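Local structure of flagellar basal body protein (Helicobacter pylori, 5NPY) at residues G422-S425 against M430-A433. The protein probably forms part of the flagellar hook, the curved joint that links the rotary motor to the filament. Sequence-based numbering, arbitrary orientation.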
loop_
_atom_site.group_PDB
_atom_site.type_symbol
_atom_site.label_atom_id
_atom_site.label_comp_id
_atom_site.label_asym_id
_atom_site.label_seq_id
_atom_site.Cartn_x
_atom_site.Cartn_y
_atom_site.Cartn_z
ATOM N N GLY A 422 12.247 5.532 10.101
ATOM C CA GLY A 422 12.209 6.623 11.054
ATOM C C GLY A 422 10.959 7.483 10.887
ATOM O O GLY A 422 10.230 7.368 9.905
ATOM N N PHE A 423 10.715 8.351 11.868
ATOM C CA PHE A 423 9.551 9.239 11.815
ATOM C C PHE A 423 9.940 10.681 12.102
ATOM O O PHE A 423 10.649 10.957 13.069
ATOM C CB PHE A 423 8.443 8.803 12.794
ATOM C CG PHE A 423 7.746 7.557 12.357
ATOM C CD1 PHE A 423 8.159 6.321 12.818
ATOM C CD2 PHE A 423 6.725 7.614 11.423
ATOM C CE1 PHE A 423 7.550 5.154 12.381
ATOM C CE2 PHE A 423 6.109 6.448 10.983
ATOM C CZ PHE A 423 6.510 5.227 11.473
ATOM N N ASP A 424 9.424 11.596 11.290
ATOM C CA ASP A 424 9.657 13.017 11.506
ATOM C C ASP A 424 9.122 13.439 12.872
ATOM O O ASP A 424 7.973 13.166 13.220
ATOM C CB ASP A 424 9.008 13.807 10.372
ATOM C CG ASP A 424 9.284 15.301 10.453
ATOM O OD1 ASP A 424 9.916 15.827 9.517
ATOM O OD2 ASP A 424 8.855 15.948 11.432
ATOM N N SER A 425 9.972 14.078 13.672
ATOM C CA SER A 425 9.579 14.354 15.050
ATOM C C SER A 425 8.439 15.374 15.156
ATOM O O SER A 425 7.779 15.430 16.198
ATOM C CB SER A 425 10.802 14.818 15.836
ATOM O OG SER A 425 11.510 15.805 15.103
ATOM N N MET A 430 6.447 9.023 8.059
ATOM C CA MET A 430 7.566 8.088 8.046
ATOM C C MET A 430 8.695 8.555 7.122
ATOM O O MET A 430 8.457 9.099 6.042
ATOM C CB MET A 430 7.086 6.699 7.598
ATOM C CG MET A 430 8.114 5.580 7.776
ATOM S SD MET A 430 7.738 3.999 6.946
ATOM C CE MET A 430 6.940 3.176 8.379
ATOM N N LYS A 431 9.932 8.240 7.527
ATOM C CA LYS A 431 11.172 8.543 6.806
ATOM C C LYS A 431 11.862 7.223 6.476
ATOM O O LYS A 431 12.401 6.568 7.372
ATOM C CB LYS A 431 12.104 9.406 7.659
ATOM C CG LYS A 431 11.730 10.868 7.846
ATOM C CD LYS A 431 12.896 11.586 8.546
ATOM C CE LYS A 431 12.952 13.073 8.253
ATOM N NZ LYS A 431 13.589 13.381 6.947
ATOM N N SER A 432 11.860 6.824 5.210
ATOM C CA SER A 432 12.424 5.525 4.867
ATOM C C SER A 432 12.690 5.477 3.373
ATOM O O SER A 432 12.194 6.299 2.603
ATOM C CB SER A 432 11.499 4.371 5.275
ATOM O OG SER A 432 10.310 4.405 4.499
ATOM N N ALA A 433 13.468 4.480 2.973
ATOM C CA ALA A 433 13.887 4.303 1.596
ATOM C C ALA A 433 13.332 2.996 1.055
ATOM O O ALA A 433 13.342 1.982 1.764
ATOM C CB ALA A 433 15.427 4.291 1.478
#
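The side chain of Met430 crosses the ring of Phe423 at a slant. CB comes first and sits 3.5 Å from Phe423 CE2. CG is anti to the backbone N (chi1 -170°), which sends the chain past the Gly422 carbonyl. CG lies 3.5 Å from Gly422 O and is also near CE2 and CZ of the ring. The chain then bends at chi3 (-95°). The bend turns the terminal methyl back to the ring, with CE 3.7 Å from Phe423 CZ. The contact is apolar. Phe423 and Met430 are an antiparallel non-hydrogen-bonded pair, which puts both buried side chains on one face of the sheet. Phe423 CD2 also reaches Met430 CA at 3.5 Å, approaching the backbone itself.

Gly422 and Lys431 form the antiparallel hydrogen-bonded pair beside them. Gly422 N donates to Lys431 O at 2.9 Å. Lys431 N donates back to Gly422 O at 2.6 Å, from above the carbonyl plane. Met430 CA makes a secondary CA-H...O contact with the same oxygen, 3.3 Å away. Lys431 CB packs on the Gly422 carbonyl, while its amine end turns off from segment 422-425. Asp424 OD2 accepts a hydrogen bond from Ala426 N in the turn.

Residues 422-423 and 430-431 are the paired ends of a beta hairpin, next to its connecting loop. Strand 411-423 pairs with short strand 430-431, and strand 396-406 lines its other side, where Phe423 shares backbone hydrogen bonding with Gln396. Beyond 430-431, Met430 bonds through its backbone to Ser456, and the Phe423 side chain rests on loop residues Leu199 and Asp458.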